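Local coordinates for protein Succinylglutamatedesuccinylase/aspartoacylase (Rhodobacter sphaeroides 2.4.1, PDB 3CDX) that probably hydrolyses linear amide or ester bonds, as a metal-dependent member of the succinylglutamate desuccinylase/aspartoacylase family, at residues A[176-190]-A[249-263]. Residues are numbered along the deposited sequence; the frame is centred on the assembly and turned at random.
Sequences LAAAEAFGAPHNVVF and TAQRGGAAGTRHMMV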
ATOM      1  N   LEU A 176     -25.472  17.470  33.364  1.00 30.79           N
ATOM      2  CA  LEU A 176     -25.265  18.933  33.241  1.00 30.36           C
ATOM      3  C   LEU A 176     -24.382  19.507  34.343  1.00 29.34           C
ATOM      4  O   LEU A 176     -23.492  20.335  34.097  1.00 28.85           O
ATOM      5  CB  LEU A 176     -26.596  19.669  33.196  1.00 29.79           C
ATOM      6  CG  LEU A 176     -27.410  19.533  31.902  1.00 32.47           C
ATOM      7  CD1 LEU A 176     -28.824  20.056  32.135  1.00 32.92           C
ATOM      8  CD2 LEU A 176     -26.725  20.269  30.739  1.00 33.61           C
ATOM      9  N   ALA A 177     -24.590  19.013  35.546  1.00 28.29           N
ATOM     10  CA  ALA A 177     -23.831  19.468  36.700  1.00 27.96           C
ATOM     11  C   ALA A 177     -22.378  19.046  36.630  1.00 27.48           C
ATOM     12  O   ALA A 177     -21.495  19.762  37.104  1.00 28.19           O
ATOM     13  CB  ALA A 177     -24.456  18.928  37.969  1.00 27.74           C
ATOM     14  N   ALA A 178     -22.116  17.859  36.084  1.00 27.83           N
ATOM     15  CA  ALA A 178     -20.736  17.394  35.985  1.00 27.45           C
ATOM     16  C   ALA A 178     -20.016  18.209  34.911  1.00 26.44           C
ATOM     17  O   ALA A 178     -18.853  18.578  35.081  1.00 26.07           O
ATOM     18  CB  ALA A 178     -20.687  15.874  35.693  1.00 27.84           C
ATOM     19  N   ALA A 179     -20.720  18.486  33.807  1.00 26.82           N
ATOM     20  CA  ALA A 179     -20.195  19.365  32.760  1.00 26.73           C
ATOM     21  C   ALA A 179     -19.811  20.735  33.340  1.00 27.99           C
ATOM     22  O   ALA A 179     -18.711  21.222  33.078  1.00 27.88           O
ATOM     23  CB  ALA A 179     -21.187  19.503  31.635  1.00 26.60           C
ATOM     24  N   GLU A 180     -20.691  21.318  34.179  1.00 28.57           N
ATOM     25  CA  GLU A 180     -20.455  22.615  34.798  1.00 29.71           C
ATOM     26  C   GLU A 180     -19.184  22.576  35.659  1.00 28.18           C
ATOM     27  O   GLU A 180     -18.340  23.476  35.560  1.00 27.43           O
ATOM     28  CB  GLU A 180     -21.683  23.108  35.621  1.00 28.81           C
ATOM     29  CG  GLU A 180     -22.838  23.543  34.756  1.00 33.03           C
ATOM     30  CD  GLU A 180     -24.120  23.898  35.528  1.00 35.43           C
ATOM     31  OE1 GLU A 180     -24.029  24.252  36.741  1.00 39.73           O
ATOM     32  OE2 GLU A 180     -25.222  23.836  34.905  1.00 40.10           O
ATOM     33  N   ALA A 181     -19.048  21.539  36.484  1.00 27.66           N
ATOM     34  CA  ALA A 181     -17.837  21.355  37.294  1.00 27.22           C
ATOM     35  C   ALA A 181     -16.558  21.225  36.439  1.00 27.83           C
ATOM     36  O   ALA A 181     -15.536  21.876  36.722  1.00 27.25           O
ATOM     37  CB  ALA A 181     -17.980  20.128  38.186  1.00 27.63           C
ATOM     38  N   PHE A 182     -16.619  20.416  35.375  1.00 27.15           N
ATOM     39  CA  PHE A 182     -15.446  20.262  34.478  1.00 27.16           C
ATOM     40  C   PHE A 182     -14.969  21.681  34.090  1.00 26.63           C
ATOM     41  O   PHE A 182     -13.792  21.967  34.140  1.00 27.13           O
ATOM     42  CB  PHE A 182     -15.779  19.405  33.233  1.00 26.74           C
ATOM     43  CG  PHE A 182     -14.574  19.115  32.317  1.00 27.13           C
ATOM     44  CD1 PHE A 182     -13.936  17.869  32.349  1.00 28.30           C
ATOM     45  CD2 PHE A 182     -14.093  20.085  31.428  1.00 25.18           C
ATOM     46  CE1 PHE A 182     -12.813  17.594  31.485  1.00 26.73           C
ATOM     47  CE2 PHE A 182     -12.984  19.822  30.574  1.00 28.00           C
ATOM     48  CZ  PHE A 182     -12.344  18.585  30.610  1.00 23.82           C
ATOM     49  N   GLY A 183     -15.902  22.561  33.728  1.00 27.84           N
ATOM     50  CA  GLY A 183     -15.588  23.994  33.569  1.00 28.20           C
ATOM     51  C   GLY A 183     -14.856  24.392  32.307  1.00 28.62           C
ATOM     52  O   GLY A 183     -13.936  25.233  32.353  1.00 29.61           O
ATOM     53  N   ALA A 184     -15.257  23.809  31.174  1.00 28.40           N
ATOM     54  CA  ALA A 184     -14.765  24.268  29.875  1.00 27.64           C
ATOM     55  C   ALA A 184     -15.614  25.485  29.475  1.00 27.77           C
ATOM     56  O   ALA A 184     -16.730  25.648  29.970  1.00 28.42           O
ATOM     57  CB  ALA A 184     -14.855  23.165  28.837  1.00 26.28           C
ATOM     58  N   PRO A 185     -15.104  26.346  28.590  1.00 28.16           N
ATOM     59  CA  PRO A 185     -15.942  27.524  28.276  1.00 28.43           C
ATOM     60  C   PRO A 185     -17.337  27.167  27.815  1.00 28.78           C
ATOM     61  O   PRO A 185     -18.266  27.907  28.140  1.00 29.10           O
ATOM     62  CB  PRO A 185     -15.175  28.231  27.153  1.00 28.36           C
ATOM     63  CG  PRO A 185     -13.789  27.754  27.256  1.00 28.55           C
ATOM     64  CD  PRO A 185     -13.793  26.387  27.910  1.00 27.38           C
ATOM     65  N   HIS A 186     -17.479  26.075  27.039  1.00 26.99           N
ATOM     66  CA  HIS A 186     -18.777  25.635  26.558  1.00 26.36           C
ATOM     67  C   HIS A 186     -19.023  24.162  26.801  1.00 26.46           C
ATOM     68  O   HIS A 186     -18.102  23.364  26.758  1.00 25.30           O
ATOM     69  CB  HIS A 186     -18.925  25.867  25.076  1.00 26.66           C
ATOM     70  CG  HIS A 186     -18.857  27.301  24.685  1.00 28.67           C
ATOM     71  ND1 HIS A 186     -17.702  27.887  24.220  1.00 28.62           N
ATOM     72  CD2 HIS A 186     -19.804  28.275  24.709  1.00 27.39           C
ATOM     73  CE1 HIS A 186     -17.942  29.168  23.979  1.00 32.41           C
ATOM     74  NE2 HIS A 186     -19.212  29.424  24.261  1.00 27.05           N
ATOM     75  N   ASN A 187     -20.283  23.828  27.073  1.00 26.86           N
ATOM     76  CA  ASN A 187     -20.738  22.457  27.155  1.00 27.24           C
ATOM     77  C   ASN A 187     -21.767  22.331  26.098  1.00 28.49           C
ATOM     78  O   ASN A 187     -22.681  23.164  26.050  1.00 30.10           O
ATOM     79  CB  ASN A 187     -21.350  22.139  28.516  1.00 27.25           C
ATOM     80  CG  ASN A 187     -21.955  20.765  28.548  1.00 26.01           C
ATOM     81  OD1 ASN A 187     -21.264  19.786  28.297  1.00 25.23           O
ATOM     82  ND2 ASN A 187     -23.239  20.671  28.883  1.00 26.44           N
ATOM     83  N   VAL A 188     -21.600  21.341  25.219  1.00 28.22           N
ATOM     84  CA  VAL A 188     -22.481  21.145  24.081  1.00 29.12           C
ATOM     85  C   VAL A 188     -23.343  19.869  24.203  1.00 30.71           C
ATOM     86  O   VAL A 188     -22.820  18.762  24.298  1.00 28.99           O
ATOM     87  CB  VAL A 188     -21.675  21.110  22.736  1.00 29.35           C
ATOM     88  CG1 VAL A 188     -22.598  21.184  21.556  1.00 27.62           C
ATOM     89  CG2 VAL A 188     -20.658  22.263  22.685  1.00 26.29           C
ATOM     90  N   VAL A 189     -24.665  20.055  24.212  1.00 32.89           N
ATOM     91  CA  VAL A 189     -25.654  18.962  24.198  1.00 34.52           C
ATOM     92  C   VAL A 189     -26.055  18.725  22.748  1.00 37.15           C
ATOM     93  O   VAL A 189     -26.450  19.680  22.053  1.00 37.67           O
ATOM     94  CB  VAL A 189     -26.875  19.321  25.092  1.00 35.20           C
ATOM     95  CG1 VAL A 189     -27.826  18.117  25.269  1.00 33.04           C
ATOM     96  CG2 VAL A 189     -26.396  19.797  26.446  1.00 33.57           C
ATOM     97  N   PHE A 190     -25.945  17.474  22.269  1.00 39.32           N
ATOM     98  CA  PHE A 190     -26.047  17.195  20.821  1.00 41.68           C
ATOM     99  C   PHE A 190     -26.553  15.804  20.427  1.00 42.94           C
ATOM    100  O   PHE A 190     -26.777  14.939  21.286  1.00 44.74           O
ATOM    101  CB  PHE A 190     -24.709  17.490  20.103  1.00 42.55           C
ATOM    102  CG  PHE A 190     -23.692  16.387  20.207  1.00 45.09           C
ATOM    103  CD1 PHE A 190     -22.972  16.185  21.383  1.00 47.87           C
ATOM    104  CD2 PHE A 190     -23.428  15.558  19.104  1.00 48.79           C
ATOM    105  CE1 PHE A 190     -22.011  15.147  21.486  1.00 48.92           C
ATOM    106  CE2 PHE A 190     -22.458  14.527  19.187  1.00 49.70           C
ATOM    107  CZ  PHE A 190     -21.745  14.322  20.383  1.00 47.38           C
ATOM    108  N   THR A 249     -13.671  27.146  37.781  1.00 35.12           N
ATOM    109  CA  THR A 249     -14.471  27.243  36.565  1.00 34.26           C
ATOM    110  C   THR A 249     -14.384  28.619  35.910  1.00 34.47           C
ATOM    111  O   THR A 249     -15.113  28.898  34.946  1.00 34.12           O
ATOM    112  CB  THR A 249     -15.953  26.895  36.860  1.00 34.89           C
ATOM    113  OG1 THR A 249     -16.506  27.845  37.777  1.00 35.09           O
ATOM    114  CG2 THR A 249     -16.105  25.475  37.459  1.00 33.70           C
ATOM    115  N   ALA A 250     -13.522  29.486  36.453  1.00 34.20           N
ATOM    116  CA  ALA A 250     -13.249  30.809  35.888  1.00 34.76           C
ATOM    117  C   ALA A 250     -12.738  30.624  34.459  1.00 35.09           C
ATOM    118  O   ALA A 250     -11.959  29.727  34.185  1.00 33.65           O
ATOM    119  CB  ALA A 250     -12.204  31.571  36.746  1.00 34.41           C
ATOM    120  N   GLN A 251     -13.209  31.464  33.556  1.00 36.33           N
ATOM    121  CA  GLN A 251     -12.861  31.341  32.156  1.00 37.67           C
ATOM    122  C   GLN A 251     -11.883  32.440  31.807  1.00 39.30           C
ATOM    123  O   GLN A 251     -11.869  33.504  32.459  1.00 39.13           O
ATOM    124  CB  GLN A 251     -14.121  31.420  31.293  1.00 37.16           C
ATOM    125  CG  GLN A 251     -15.158  30.342  31.663  1.00 36.41           C
ATOM    126  CD  GLN A 251     -14.617  28.928  31.493  1.00 35.61           C
ATOM    127  OE1 GLN A 251     -13.868  28.636  30.549  1.00 36.44           O
ATOM    128  NE2 GLN A 251     -14.967  28.053  32.417  1.00 35.03           N
ATOM    129  N   ARG A 252     -11.049  32.179  30.806  1.00 40.26           N
ATOM    130  CA  ARG A 252     -10.073  33.169  30.367  1.00 42.10           C
ATOM    131  C   ARG A 252     -10.756  34.474  30.012  1.00 42.86           C
ATOM    132  O   ARG A 252     -10.245  35.541  30.299  1.00 43.65           O
ATOM    133  CB  ARG A 252      -9.263  32.687  29.148  1.00 41.94           C
ATOM    134  CG  ARG A 252      -8.077  33.604  28.867  1.00 40.62           C
ATOM    135  CD  ARG A 252      -7.254  33.122  27.705  1.00 43.18           C
ATOM    136  NE  ARG A 252      -6.418  32.014  28.108  1.00 41.79           N
ATOM    137  CZ  ARG A 252      -5.223  32.132  28.661  1.00 43.75           C
ATOM    138  NH1 ARG A 252      -4.696  33.335  28.874  1.00 44.91           N
ATOM    139  NH2 ARG A 252      -4.550  31.034  29.005  1.00 42.40           N
ATOM    140  N   GLY A 253     -11.906  34.382  29.360  1.00 44.09           N
ATOM    141  CA  GLY A 253     -12.571  35.571  28.853  1.00 45.37           C
ATOM    142  C   GLY A 253     -13.273  36.330  29.958  1.00 46.04           C
ATOM    143  O   GLY A 253     -13.958  37.319  29.697  1.00 46.75           O
ATOM    144  N   GLY A 254     -13.131  35.852  31.193  1.00 46.35           N
ATOM    145  CA  GLY A 254     -13.780  36.504  32.323  1.00 46.11           C
ATOM    146  C   GLY A 254     -14.870  35.732  33.036  1.00 45.82           C
ATOM    147  O   GLY A 254     -14.948  35.793  34.270  1.00 46.41           O
ATOM    148  N   ALA A 255     -15.686  34.998  32.276  1.00 44.91           N
ATOM    149  CA  ALA A 255     -16.897  34.363  32.798  1.00 44.31           C
ATOM    150  C   ALA A 255     -16.645  33.491  34.035  1.00 43.54           C
ATOM    151  O   ALA A 255     -15.568  32.896  34.182  1.00 43.90           O
ATOM    152  CB  ALA A 255     -17.602  33.557  31.695  1.00 44.53           C
ATOM    153  N   ALA A 256     -17.645  33.417  34.914  1.00 42.17           N
ATOM    154  CA  ALA A 256     -17.525  32.637  36.151  1.00 40.91           C
ATOM    155  C   ALA A 256     -17.526  31.120  35.895  1.00 39.71           C
ATOM    156  O   ALA A 256     -16.908  30.378  36.642  1.00 39.50           O
ATOM    157  CB  ALA A 256     -18.627  33.022  37.147  1.00 40.46           C
ATOM    158  N   GLY A 257     -18.217  30.685  34.843  1.00 38.95           N
ATOM    159  CA  GLY A 257     -18.300  29.267  34.469  1.00 37.09           C
ATOM    160  C   GLY A 257     -18.706  28.948  33.047  1.00 36.18           C
ATOM    161  O   GLY A 257     -18.675  29.793  32.160  1.00 35.42           O
ATOM    162  N   THR A 258     -19.102  27.693  32.862  1.00 35.53           N
ATOM    163  CA  THR A 258     -19.424  27.079  31.603  1.00 34.70           C
ATOM    164  C   THR A 258     -20.739  27.606  31.045  1.00 35.00           C
ATOM    165  O   THR A 258     -21.698  27.790  31.795  1.00 34.57           O
ATOM    166  CB  THR A 258     -19.576  25.547  31.864  1.00 35.40           C
ATOM    167  OG1 THR A 258     -18.320  25.015  32.312  1.00 34.70           O
ATOM    168  CG2 THR A 258     -20.087  24.780  30.665  1.00 34.00           C
ATOM    169  N   ARG A 259     -20.780  27.820  29.732  1.00 34.18           N
ATOM    170  CA  ARG A 259     -22.001  28.217  29.031  1.00 34.17           C
ATOM    171  C   ARG A 259     -22.537  27.005  28.231  1.00 33.39           C
ATOM    172  O   ARG A 259     -21.805  26.392  27.418  1.00 31.72           O
ATOM    173  CB  ARG A 259     -21.739  29.461  28.142  1.00 34.20           C
ATOM    174  CG  ARG A 259     -22.987  30.106  27.421  1.00 35.18           C
ATOM    175  CD  ARG A 259     -22.608  31.383  26.595  1.00 35.21           C
ATOM    176  NE  ARG A 259     -23.530  31.645  25.469  1.00 43.51           N
ATOM    177  CZ  ARG A 259     -23.282  32.453  24.410  1.00 46.33           C
ATOM    178  NH1 ARG A 259     -22.141  33.134  24.313  1.00 47.13           N
ATOM    179  NH2 ARG A 259     -24.184  32.598  23.427  1.00 42.05           N
ATOM    180  N   HIS A 260     -23.807  26.651  28.479  1.00 32.19           N
ATOM    181  CA  HIS A 260     -24.382  25.495  27.847  1.00 32.31           C
ATOM    182  C   HIS A 260     -24.948  25.874  26.487  1.00 32.12           C
ATOM    183  O   HIS A 260     -25.649  26.883  26.314  1.00 31.75           O
ATOM    184  CB  HIS A 260     -25.496  24.843  28.676  1.00 32.89           C
ATOM    185  CG  HIS A 260     -25.079  24.324  30.016  1.00 33.99           C
ATOM    186  ND1 HIS A 260     -24.279  23.212  30.178  1.00 35.17           N
ATOM    187  CD2 HIS A 260     -25.426  24.717  31.265  1.00 35.37           C
ATOM    188  CE1 HIS A 260     -24.105  22.976  31.467  1.00 31.64           C
ATOM    189  NE2 HIS A 260     -24.790  23.878  32.147  1.00 34.52           N
ATOM    190  N   MET A 261     -24.683  25.009  25.529  1.00 31.50           N
ATOM    191  CA  MET A 261     -25.040  25.242  24.175  1.00 30.42           C
ATOM    192  C   MET A 261     -25.561  23.930  23.676  1.00 30.77           C
ATOM    193  O   MET A 261     -25.557  22.924  24.411  1.00 30.31           O
ATOM    194  CB  MET A 261     -23.791  25.688  23.397  1.00 30.83           C
ATOM    195  CG  MET A 261     -22.929  26.734  24.156  1.00 29.18           C
ATOM    196  SD  MET A 261     -23.720  28.407  24.126  1.00 25.30           S
ATOM    197  CE  MET A 261     -23.512  28.870  22.400  1.00 27.39           C
ATOM    198  N   MET A 262     -25.976  23.927  22.412  1.00 30.93           N
ATOM    199  CA  MET A 262     -26.586  22.776  21.827  1.00 31.49           C
ATOM    200  C   MET A 262     -26.452  22.819  20.317  1.00 31.69           C
ATOM    201  O   MET A 262     -26.297  23.893  19.709  1.00 30.94           O
ATOM    202  CB  MET A 262     -28.076  22.636  22.273  1.00 31.72           C
ATOM    203  CG  MET A 262     -29.057  23.782  21.893  1.00 33.00           C
ATOM    204  SD  MET A 262     -30.836  23.500  22.416  1.00 32.09           S
ATOM    205  CE  MET A 262     -31.273  22.071  21.504  1.00 33.45           C
ATOM    206  N   VAL A 263     -26.504  21.630  19.732  1.00 32.25           N
ATOM    207  CA  VAL A 263     -26.543  21.433  18.320  1.00 34.01           C
ATOM    208  C   VAL A 263     -27.714  20.488  18.075  1.00 36.16           C
ATOM    209  O   VAL A 263     -27.703  19.352  18.565  1.00 36.99           O
ATOM    210  CB  VAL A 263     -25.236  20.769  17.787  1.00 33.45           C
ATOM    211  CG1 VAL A 263     -25.403  20.449  16.313  1.00 33.89           C
ATOM    212  CG2 VAL A 263     -24.018  21.689  17.999  1.00 32.20           C
TER
HETATM  213  O   HOH W   1     -17.639  22.125  30.691  1.00 26.31           O
HETATM  214  O   HOH W   2     -19.098  26.023  35.069  1.00 31.28           O
HETATM  215  O   HOH W   3     -18.164  30.251  29.241  1.00 26.45           O
HETATM  216  O   HOH W   4     -19.623  32.088  25.202  1.00 41.44           O
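His-260 is held by both ring nitrogens. Its NE2 donates to Glu-180 OE2 at 2.8 Å, a nearly straight bond (168°) that meets the carboxylate on its anti side. Its ND1 accepts from Asn-187 ND2 at 3.0 Å. Both partners lie at the ring edge, near its plane, and the Asn-187 amide stands almost upright to the ring. Leu-176 CD2 sits over one face of the His-260 ring, 4.1 Å from its centroid and offset toward the rim, as a CH-pi contact. The chi1 of His-260 (-62°) puts its CG beside the backbone N, anti to the carbonyl carbon, and the ring leans toward helix 169-182. Replacing His-260 by alanine would probably cost Glu-180 OE2 its imidazole donor and Asn-187 ND2 one of its acceptors, and open a gap beside Leu-176. Asn-187 also has its OD1 bonded to Thr-161 of strand 160-163.

The backbones pair as parallel strands, 186-189 beside 259-262. Asn-187 straddles the pairing: its N donates to Arg-259 O, and its O accepts from Met-261 N. The rungs continue to Val-189 and Val-263. Strand 160-163 borders 186-189 and strand 332-339 borders 259-271, so the pair links the strand that follows helix 169-182 to a strand much later in the chain. On the sheet face opposite His-260, Met-261 CG packs 3.5 Å from His-186 CD2.

Thr-258 anchors the turn after the helix. Its OG1 donates to Ala-184 O at 2.9 Å, and its CG2, anti to the backbone N, reaches Asn-187 CB at 3.6 Å. Water 2 bridges Thr-258 N and Glu-180 O. Nearby, Gln-251 NE2 gives a straight bond to Gly-183 O at 3.0 Å, coming from above the carbonyl plane; Arg-231 of helix 223-239 also binds this oxygen.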